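Local coordinates for putative MCP-type signal transduction protein (Campylobacter jejuni subsp. jejuni serotype O:2, PDB 4WY9) that probably senses chemical cues through the tandem-PAS periplasmic domain of the chemoreceptor Tlp1 and passes the signal on to direct chemotaxis, at residues A[222-225]-A[226-229]; A[7-10]-A[11-15]; A[33-36]-A[37-41]; A[243-246]-A[247-251]. One frame throughout, in Å; residues are numbered along the deposited sequence.

Contact 1 (A[222-225]-A[226-229]); sequences PNKN and LVLK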
loop_
_atom_site.group_PDB
_atom_site.type_symbol
_atom_site.label_atom_id
_atom_site.label_comp_id
_atom_site.label_asym_id
_atom_site.label_seq_id
_atom_site.Cartn_x
_atom_site.Cartn_y
_atom_site.Cartn_z
ATOM N N PRO A 222 2.100 15.726 -5.294
ATOM C CA PRO A 222 3.295 16.574 -5.392
ATOM C C PRO A 222 3.534 17.421 -4.153
ATOM O O PRO A 222 4.675 17.683 -3.789
ATOM C CB PRO A 222 2.993 17.429 -6.629
ATOM C CG PRO A 222 2.093 16.614 -7.449
ATOM C CD PRO A 222 1.258 15.827 -6.510
ATOM N N ASN A 223 2.462 17.894 -3.555
ATOM C CA ASN A 223 2.549 18.636 -2.300
ATOM C C ASN A 223 2.583 17.627 -1.171
ATOM O O ASN A 223 1.570 17.042 -0.796
ATOM C CB ASN A 223 1.357 19.591 -2.186
ATOM C CG ASN A 223 1.457 20.492 -0.955
ATOM O OD1 ASN A 223 2.216 20.210 -0.039
ATOM N ND2 ASN A 223 0.714 21.554 -0.955
ATOM N N LYS A 224 3.769 17.434 -0.585
ATOM C CA LYS A 224 3.939 16.407 0.426
ATOM C C LYS A 224 3.030 16.646 1.608
ATOM O O LYS A 224 2.663 15.687 2.299
ATOM C CB LYS A 224 5.406 16.408 0.898
ATOM C CG LYS A 224 6.145 15.103 0.747
ATOM C CD LYS A 224 5.443 13.980 1.478
ATOM C CE LYS A 224 6.311 12.707 1.525
ATOM N NZ LYS A 224 7.615 12.926 2.197
ATOM N N ASN A 225 2.662 17.897 1.874
ATOM C CA ASN A 225 1.751 18.223 2.952
ATOM C C ASN A 225 0.356 17.671 2.808
ATOM O O ASN A 225 -0.400 17.614 3.783
ATOM C CB ASN A 225 1.652 19.753 3.123
ATOM C CG ASN A 225 2.895 20.386 3.765
ATOM O OD1 ASN A 225 3.939 19.752 4.033
ATOM N ND2 ASN A 225 2.764 21.660 4.058
ATOM N N LEU A 226 -0.020 17.261 1.597
ATOM C CA LEU A 226 -1.341 16.746 1.354
ATOM C C LEU A 226 -1.406 15.215 1.487
ATOM O O LEU A 226 -2.481 14.624 1.521
ATOM C CB LEU A 226 -1.823 17.172 -0.021
ATOM C CG LEU A 226 -2.129 18.669 -0.164
ATOM C CD1 LEU A 226 -2.712 18.997 -1.528
ATOM C CD2 LEU A 226 -2.958 19.202 0.952
ATOM N N VAL A 227 -0.254 14.574 1.527
ATOM C CA VAL A 227 -0.238 13.119 1.641
ATOM C C VAL A 227 -0.919 12.701 2.945
ATOM O O VAL A 227 -0.746 13.337 3.980
ATOM C CB VAL A 227 1.185 12.558 1.522
ATOM C CG1 VAL A 227 1.252 11.059 1.836
ATOM C CG2 VAL A 227 1.731 12.836 0.119
ATOM N N LEU A 228 -1.735 11.646 2.838
ATOM C CA LEU A 228 -2.593 11.075 3.889
ATOM C C LEU A 228 -3.894 11.807 4.113
ATOM O O LEU A 228 -4.793 11.296 4.778
ATOM C CB LEU A 228 -1.835 10.897 5.218
ATOM C CG LEU A 228 -0.490 10.184 5.204
ATOM C CD1 LEU A 228 -0.003 9.976 6.627
ATOM C CD2 LEU A 228 -0.582 8.851 4.444
ATOM N N LYS A 229 -4.026 13.018 3.563
ATOM C CA LYS A 229 -5.263 13.747 3.693
ATOM C C LYS A 229 -6.292 13.271 2.694
ATOM O O LYS A 229 -5.955 12.631 1.688
ATOM C CB LYS A 229 -5.015 15.265 3.592
ATOM C CG LYS A 229 -4.066 15.763 4.691
ATOM C CD LYS A 229 -3.856 17.266 4.654
ATOM C CE LYS A 229 -3.077 17.750 5.894
ATOM N NZ LYS A 229 -1.817 16.994 6.102
HETATM O O HOH W 1 1.576 14.490 4.772
#

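Contact 2 (A[7-10]-A[11-15]); sequences NITK and NTEDI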
loop_
_atom_site.group_PDB
_atom_site.type_symbol
_atom_site.label_atom_id
_atom_site.label_comp_id
_atom_site.label_asym_id
_atom_site.label_seq_id
_atom_site.Cartn_x
_atom_site.Cartn_y
_atom_site.Cartn_z
ATOM N N ASN A 7 -8.957 20.103 -31.419
ATOM C CA ASN A 7 -7.549 19.800 -31.410
ATOM C C ASN A 7 -6.920 19.626 -30.023
ATOM O O ASN A 7 -6.860 18.526 -29.519
ATOM C CB ASN A 7 -6.757 20.839 -32.146
ATOM C CG ASN A 7 -5.375 20.370 -32.398
ATOM O OD1 ASN A 7 -4.416 20.967 -31.969
ATOM N ND2 ASN A 7 -5.251 19.311 -33.176
ATOM N N ILE A 8 -6.489 20.718 -29.405
ATOM C CA ILE A 8 -5.721 20.658 -28.160
ATOM C C ILE A 8 -6.551 20.080 -27.016
ATOM O O ILE A 8 -6.045 19.271 -26.238
ATOM C CB ILE A 8 -5.163 22.051 -27.774
ATOM C CG1 ILE A 8 -3.929 22.385 -28.607
ATOM C CG2 ILE A 8 -4.766 22.103 -26.322
ATOM C CD1 ILE A 8 -3.384 23.810 -28.412
ATOM N N THR A 9 -7.803 20.495 -26.864
ATOM C CA THR A 9 -8.639 19.971 -25.788
ATOM C C THR A 9 -8.806 18.457 -25.902
ATOM O O THR A 9 -8.537 17.694 -24.951
ATOM C CB THR A 9 -10.002 20.645 -25.728
ATOM O OG1 THR A 9 -9.849 22.023 -25.381
ATOM C CG2 THR A 9 -10.924 19.959 -24.725
ATOM N N LYS A 10 -9.233 17.998 -27.058
ATOM C CA LYS A 10 -9.462 16.568 -27.283
ATOM C C LYS A 10 -8.168 15.789 -27.104
ATOM O O LYS A 10 -8.129 14.729 -26.471
ATOM C CB LYS A 10 -10.017 16.319 -28.683
ATOM C CG LYS A 10 -10.088 14.857 -29.064
ATOM C CD LYS A 10 -10.340 14.672 -30.552
ATOM C CE LYS A 10 -10.459 13.206 -30.885
ATOM N NZ LYS A 10 -10.694 13.009 -32.362
ATOM N N ASN A 11 -7.089 16.302 -27.683
ATOM C CA ASN A 11 -5.826 15.597 -27.588
ATOM C C ASN A 11 -5.321 15.541 -26.141
ATOM O O ASN A 11 -4.804 14.505 -25.695
ATOM C CB ASN A 11 -4.802 16.235 -28.510
ATOM C CG ASN A 11 -3.621 15.345 -28.767
ATOM O OD1 ASN A 11 -3.784 14.093 -28.956
ATOM N ND2 ASN A 11 -2.439 15.923 -28.759
ATOM N N THR A 12 -5.525 16.621 -25.398
ATOM C CA THR A 12 -5.087 16.683 -24.016
ATOM C C THR A 12 -5.856 15.662 -23.193
ATOM O O THR A 12 -5.295 14.957 -22.346
ATOM C CB THR A 12 -5.236 18.074 -23.390
ATOM O OG1 THR A 12 -4.478 19.029 -24.132
ATOM C CG2 THR A 12 -4.771 18.104 -21.950
ATOM N N GLU A 13 -7.161 15.598 -23.400
ATOM C CA GLU A 13 -7.989 14.610 -22.713
ATOM C C GLU A 13 -7.475 13.191 -23.001
ATOM O O GLU A 13 -7.358 12.371 -22.091
ATOM C CB GLU A 13 -9.440 14.771 -23.114
ATOM C CG GLU A 13 -10.061 16.088 -22.634
ATOM C CD GLU A 13 -11.415 16.425 -23.285
ATOM O OE1 GLU A 13 -11.738 15.853 -24.349
ATOM O OE2 GLU A 13 -12.148 17.303 -22.756
ATOM N N ASP A 14 -7.164 12.914 -24.262
ATOM C CA ASP A 14 -6.718 11.580 -24.624
ATOM C C ASP A 14 -5.353 11.296 -24.024
ATOM O O ASP A 14 -5.065 10.175 -23.587
ATOM C CB ASP A 14 -6.667 11.412 -26.145
ATOM C CG ASP A 14 -8.032 11.379 -26.789
ATOM O OD1 ASP A 14 -9.027 11.131 -26.108
ATOM O OD2 ASP A 14 -8.095 11.587 -28.028
ATOM N N ILE A 15 -4.488 12.281 -24.029
ATOM C CA ILE A 15 -3.150 12.140 -23.445
ATOM C C ILE A 15 -3.265 11.856 -21.955
ATOM O O ILE A 15 -2.598 10.938 -21.428
ATOM C CB ILE A 15 -2.289 13.385 -23.709
ATOM C CG1 ILE A 15 -1.920 13.463 -25.179
ATOM C CG2 ILE A 15 -1.037 13.413 -22.847
ATOM C CD1 ILE A 15 -1.447 14.834 -25.647
#

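Contact 3 (A[33-36]-A[37-41]); sequences EMIA and LNKSI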
loop_
_atom_site.group_PDB
_atom_site.type_symbol
_atom_site.label_atom_id
_atom_site.label_comp_id
_atom_site.label_asym_id
_atom_site.label_seq_id
_atom_site.Cartn_x
_atom_site.Cartn_y
_atom_site.Cartn_z
ATOM N N GLU A 33 2.161 -8.194 -7.384
ATOM C CA GLU A 33 3.370 -8.936 -7.051
ATOM C C GLU A 33 3.483 -9.109 -5.555
ATOM O O GLU A 33 3.794 -10.214 -5.079
ATOM C CB GLU A 33 4.603 -8.256 -7.625
ATOM C CG GLU A 33 4.699 -8.365 -9.118
ATOM C CD GLU A 33 5.942 -7.701 -9.670
ATOM O OE1 GLU A 33 6.953 -7.641 -8.953
ATOM O OE2 GLU A 33 5.928 -7.260 -10.836
ATOM N N MET A 34 3.271 -8.044 -4.790
ATOM C CA MET A 34 3.356 -8.148 -3.336
ATOM C C MET A 34 2.357 -9.122 -2.803
ATOM O O MET A 34 2.693 -9.982 -1.965
ATOM C CB MET A 34 3.109 -6.806 -2.710
ATOM C CG MET A 34 4.172 -5.816 -2.957
ATOM S SD MET A 34 3.765 -4.273 -2.155
ATOM C CE MET A 34 3.583 -4.836 -0.469
ATOM N N ILE A 35 1.126 -9.039 -3.286
ATOM C CA ILE A 35 0.058 -9.897 -2.806
ATOM C C ILE A 35 0.328 -11.364 -3.127
ATOM O O ILE A 35 0.072 -12.253 -2.300
ATOM C CB ILE A 35 -1.289 -9.440 -3.380
ATOM C CG1 ILE A 35 -1.676 -8.112 -2.741
ATOM C CG2 ILE A 35 -2.362 -10.453 -3.154
ATOM C CD1 ILE A 35 -2.707 -7.348 -3.483
ATOM N N ALA A 36 0.865 -11.644 -4.310
ATOM C CA ALA A 36 1.178 -13.021 -4.658
ATOM C C ALA A 36 2.226 -13.602 -3.701
ATOM O O ALA A 36 2.149 -14.772 -3.312
ATOM C CB ALA A 36 1.626 -13.123 -6.091
ATOM N N LEU A 37 3.215 -12.792 -3.324
ATOM C CA LEU A 37 4.224 -13.279 -2.389
ATOM C C LEU A 37 3.566 -13.520 -1.023
ATOM O O LEU A 37 3.837 -14.497 -0.344
ATOM C CB LEU A 37 5.408 -12.327 -2.278
ATOM C CG LEU A 37 6.305 -12.177 -3.488
ATOM C CD1 LEU A 37 7.500 -11.339 -3.106
ATOM C CD2 LEU A 37 6.737 -13.523 -3.985
ATOM N N ASN A 38 2.739 -12.578 -0.571
ATOM C CA ASN A 38 2.119 -12.721 0.744
ATOM C C ASN A 38 1.280 -13.967 0.781
ATOM O O ASN A 38 1.241 -14.670 1.791
ATOM C CB ASN A 38 1.282 -11.489 1.041
ATOM C CG ASN A 38 1.106 -11.175 2.500
ATOM O OD1 ASN A 38 1.596 -11.817 3.361
ATOM N ND2 ASN A 38 0.337 -10.164 2.722
ATOM N N LYS A 39 0.531 -14.228 -0.287
ATOM C CA LYS A 39 -0.307 -15.430 -0.357
ATOM C C LYS A 39 0.527 -16.689 -0.307
ATOM O O LYS A 39 0.148 -17.673 0.323
ATOM C CB LYS A 39 -1.176 -15.444 -1.627
ATOM C CG LYS A 39 -2.384 -14.540 -1.573
ATOM C CD LYS A 39 -3.141 -14.607 -2.903
ATOM C CE LYS A 39 -4.485 -13.967 -2.783
ATOM N NZ LYS A 39 -5.455 -14.738 -1.924
ATOM N N SER A 40 1.677 -16.655 -0.960
ATOM C CA SER A 40 2.563 -17.830 -0.975
ATOM C C SER A 40 2.978 -18.140 0.461
ATOM O O SER A 40 2.846 -19.290 0.927
ATOM C CB SER A 40 3.790 -17.575 -1.863
ATOM O OG SER A 40 4.673 -18.685 -1.838
ATOM N N ILE A 41 3.472 -17.149 1.174
ATOM C CA ILE A 41 4.014 -17.373 2.512
ATOM C C ILE A 41 2.883 -17.712 3.487
ATOM O O ILE A 41 3.031 -18.573 4.347
ATOM C CB ILE A 41 4.884 -16.215 3.018
ATOM C CG1 ILE A 41 5.377 -16.488 4.428
ATOM C CG2 ILE A 41 4.170 -14.946 2.966
ATOM C CD1 ILE A 41 6.650 -15.785 4.763
#

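Contact 4 (A[243-246]-A[247-251]); sequences TYKA and ISEGK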
loop_
_atom_site.group_PDB
_atom_site.type_symbol
_atom_site.label_atom_id
_atom_site.label_comp_id
_atom_site.label_asym_id
_atom_site.label_seq_id
_atom_site.Cartn_x
_atom_site.Cartn_y
_atom_site.Cartn_z
ATOM N N THR A 243 -15.225 14.901 -10.548
ATOM C CA THR A 243 -14.053 14.022 -10.495
ATOM C C THR A 243 -14.139 13.125 -9.273
ATOM O O THR A 243 -13.838 11.916 -9.351
ATOM C CB THR A 243 -12.764 14.843 -10.518
ATOM O OG1 THR A 243 -12.715 15.590 -11.744
ATOM C CG2 THR A 243 -11.555 13.989 -10.390
ATOM N N TYR A 244 -14.524 13.694 -8.126
ATOM C CA TYR A 244 -14.622 12.897 -6.909
ATOM C C TYR A 244 -15.662 11.792 -7.022
ATOM O O TYR A 244 -15.503 10.708 -6.441
ATOM C CB TYR A 244 -14.959 13.779 -5.700
ATOM C CG TYR A 244 -13.967 14.842 -5.399
ATOM C CD1 TYR A 244 -12.662 14.764 -5.878
ATOM C CD2 TYR A 244 -14.312 15.956 -4.643
ATOM C CE1 TYR A 244 -11.746 15.728 -5.600
ATOM C CE2 TYR A 244 -13.409 16.925 -4.361
ATOM C CZ TYR A 244 -12.126 16.827 -4.855
ATOM O OH TYR A 244 -11.214 17.803 -4.599
ATOM N N LYS A 245 -16.749 12.069 -7.733
ATOM C CA LYS A 245 -17.771 11.055 -7.932
ATOM C C LYS A 245 -17.203 9.856 -8.705
ATOM O O LYS A 245 -17.473 8.709 -8.357
ATOM C CB LYS A 245 -18.992 11.627 -8.673
ATOM C CG LYS A 245 -20.088 12.108 -7.776
ATOM C CD LYS A 245 -21.458 11.767 -8.317
ATOM C CE LYS A 245 -21.722 12.462 -9.639
ATOM N NZ LYS A 245 -23.170 12.372 -10.014
ATOM N N ALA A 246 -16.410 10.129 -9.733
ATOM C CA ALA A 246 -15.778 9.057 -10.495
ATOM C C ALA A 246 -14.863 8.209 -9.638
ATOM O O ALA A 246 -14.850 6.981 -9.727
ATOM C CB ALA A 246 -14.993 9.632 -11.694
ATOM N N ILE A 247 -14.080 8.883 -8.790
ATOM C CA ILE A 247 -13.199 8.173 -7.874
ATOM C C ILE A 247 -13.995 7.315 -6.934
ATOM O O ILE A 247 -13.682 6.145 -6.746
ATOM C CB ILE A 247 -12.291 9.151 -7.103
ATOM C CG1 ILE A 247 -11.317 9.848 -8.042
ATOM C CG2 ILE A 247 -11.539 8.436 -6.003
ATOM C CD1 ILE A 247 -10.643 11.092 -7.462
ATOM N N SER A 248 -15.047 7.893 -6.342
ATOM C CA SER A 248 -15.844 7.190 -5.340
ATOM C C SER A 248 -16.492 5.940 -5.928
ATOM O O SER A 248 -16.678 4.924 -5.238
ATOM C CB SER A 248 -16.916 8.142 -4.767
ATOM O OG SER A 248 -16.316 9.262 -4.128
ATOM N N GLU A 249 -16.825 6.011 -7.206
ATOM C CA GLU A 249 -17.496 4.934 -7.903
ATOM C C GLU A 249 -16.568 3.962 -8.617
ATOM O O GLU A 249 -17.021 2.968 -9.192
ATOM C CB GLU A 249 -18.486 5.536 -8.880
ATOM C CG GLU A 249 -19.613 6.299 -8.202
ATOM C CD GLU A 249 -20.427 7.138 -9.161
ATOM O OE1 GLU A 249 -20.142 7.138 -10.355
ATOM O OE2 GLU A 249 -21.327 7.861 -8.700
ATOM N N GLY A 250 -15.266 4.217 -8.549
ATOM C CA GLY A 250 -14.316 3.330 -9.168
ATOM C C GLY A 250 -14.350 3.351 -10.682
ATOM O O GLY A 250 -14.110 2.336 -11.336
ATOM N N LYS A 251 -14.655 4.514 -11.260
ATOM C CA LYS A 251 -14.766 4.664 -12.688
ATOM C C LYS A 251 -13.592 5.358 -13.316
ATOM O O LYS A 251 -12.764 5.948 -12.626
ATOM C CB LYS A 251 -16.054 5.341 -13.029
ATOM C CG LYS A 251 -17.277 4.499 -12.646
ATOM C CD LYS A 251 -18.519 5.293 -12.847
ATOM C CE LYS A 251 -19.798 4.445 -12.762
ATOM N NZ LYS A 251 -20.831 5.218 -13.491
#

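Contact 1 (A[222-225]-A[226-229])
A compact surface turn brings Asn-223 against Leu-226 and Asn-225 against Lys-229, in the loop that runs from strand 218-220, at the edge of a five-stranded antiparallel sheet, to helix 231-234. Bonds between residues three apart wind it up: Leu-226 N donates to Asn-223 O at 2.9 Å with an N-H...O angle of 164°, and Val-227 N to Lys-224 O at 3.2 Å, each donor standing well above the plane of its carbonyl. Asn-223 opens this short 3-10 segment with an Asx turn. With CG opposite the backbone N (chi1 -175°) and the amide turned little from there, OD1 accepts from Asn-225 N at 3.0 Å. The amide also passes at a slant to the leucine, Asn-223 CG lying 4.1 Å from Leu-226 CG. A type II beta turn from Leu-226 to Lys-229 comes next, closed by Lys-229 N and Leu-226 O at 3.0 Å. The Lys-229 chain, bent at its last torsion, returns to place NZ 2.8 Å from Asn-225 O, almost in line with the carbonyl (C=O...N 168°). One water donates to both Lys-224 O (3.0 Å) and Val-227 O (2.7 Å). Outward from the turns, Leu-226 touches Ile-234, Val-227 touches Asp-164 of strand 163-173, and Arg-152 NH2 hydrogen-bonds Leu-228 O.

Contact 2 (A[7-10]-A[11-15])
Thr-12 grips the carbonyl oxygen of Ile-8 twice, within the first turns of the long helix 8-51: its backbone N lies 2.8 Å from Ile-8 O and its OG1 donates to the same oxygen at 2.6 Å. The two donors come from opposite faces of the carbonyl plane. With chi1 at -59° the hydroxyl sits beside its own backbone N, near enough to turn back onto the preceding turn. Helical backbone bonds satisfy the neighbouring acceptors: Asn-7 O takes Asn-11 N (2.9 Å), Thr-9 O takes Glu-13 N (2.9 Å) and Lys-10 O takes Asp-14 N (3.0 Å). The Thr-9 and Glu-13 side chains extend abreast from successive turns, but it is the methyl that meets the carboxylate, Thr-9 CG2 to Glu-13 OE2 being 3.5 Å. The Thr-9 hydroxyl is instead hydrogen-bonded to Tyr-266 OH on strand 264-274, and Ile-8 and Thr-12 pack on Val-290 of helix 287-291. Lys-10 and Asp-14 carry opposite charges, yet Lys-10 NZ stays 5.2 Å from Asp-14 OD2. Cohesion here therefore rests on backbone bonds and one doubly used carbonyl, with any attraction between that lysine and aspartate probably acting through space.

Contact 3 (A[33-36]-A[37-41])
Leu-37, Ala-36 and Ile-35 bear most of this contact, which joins one turn to the next in the second half of the long helix 8-51. Leu-37 folds back over the preceding turn. Its CG lies on the side of its own backbone N and opposite its carbonyl carbon (chi1 -68°), which sets Leu-37 CG 3.6 Å from Glu-33 O, the oxygen that also accepts from Leu-37 N at 3.2 Å. Leu-37 CB lies equally close, 3.6 Å, to Met-34 O, so aliphatic carbon lines two successive carbonyls. Ala-36, with only a methyl to offer, takes part chiefly through its backbone: Ala-36 O accepts from Ser-40 N at 3.0 Å. Ile-35 meets Lys-39 in two ways. The backbone O of Ile-35 receives Lys-39 N at 2.9 Å and is flanked by Lys-39 CG at 3.4 Å; farther out the side chains run abreast in the same direction, Ile-35 CG2 touching Lys-39 CE at 4.1 Å. Asn-38 N completes the series with a bond to Met-34 O, in the plane of that carbonyl.

The helix lies against the seven-stranded antiparallel sheet of the PAS-like sensor fold: Ile-35 rests on Val-168, Asn-38 on Ile-170 and Ile-183, and Met-34 and Leu-37 on Met-185. Ile-41, one turn on, packs on helix 59-70. Across the two turns, then, every hydrogen bond belongs to the backbone, while the side chains add carbon contacts, several to carbonyl oxygens and one between isoleucine and lysine; the lysine contributes here as a hydrocarbon chain, and its charged NZ is carried away from the preceding turn.

Contact 4 (A[243-246]-A[247-251])
Thr-243, Tyr-244 and Ala-246 meet Ile-247, Ser-248 and Lys-251 in the closing turns of helix 241-249, which ends in a Schellman motif. Gly-250 makes the exit with a positive phi of 69°, a conformation that glycine favours. Of the backbone bonds, Lys-251 N to Ala-246 O is 2.9 Å and nearly straight (170°), and Gly-250 N to Ile-247 O is 3.1 Å. Glu-249 N still makes a helical bond to Lys-245 O at 3.0 Å and adds only a weak one to Ala-246 O. The polar side-chain bond comes from Ser-248, which has two conformers, so it is less certain. In one of them OG sits beside its own backbone N (chi1 -61°), turned back to donate to Tyr-244 O at 2.8 Å, from the face of that carbonyl opposite to Ser-248 N, which bonds the same oxygen at 2.9 Å.

Apolar contacts gather at the tip of Ile-247. Its CD1 stands at the edge of the Tyr-244 ring, near the ring plane and 4.5 Å from Tyr-244 CD1, and lies 4.2 Å from Thr-243 CG2. This side of the helix covers the five-stranded sheet, with Ala-246 on Phe-255 and Ile-247 on Ile-269, while Tyr-244 OH is hydrogen-bonded to Asn-235 O. Among the charged groups, Lys-245 lies alongside Glu-249 without its NZ touching the carboxylate, and Lys-251 NZ forms a long salt bridge to Glu-249 OE1 at 3.7 Å.

Along the chain the order is contact 2, contact 3, contact 1, contact 4. Contacts 2 and 3 share helix 8-51, their centres 39 Å apart, so this one helix spans both sheets: its start adjoins strand 264-274 of the five-stranded sheet, its second half the seven-stranded one. Contact 1 follows edge strand 218-220 of the five-stranded sheet but also reaches strand 163-173 of the other; contact 4 sits on the helix leading to the opposite edge strand, 253-258, and their centres are 20 Å apart. Contact 4 lies 21 Å from contact 2, centre to centre. Two separate sheets with one long helix running along both are consistent with a tandem-PAS layout.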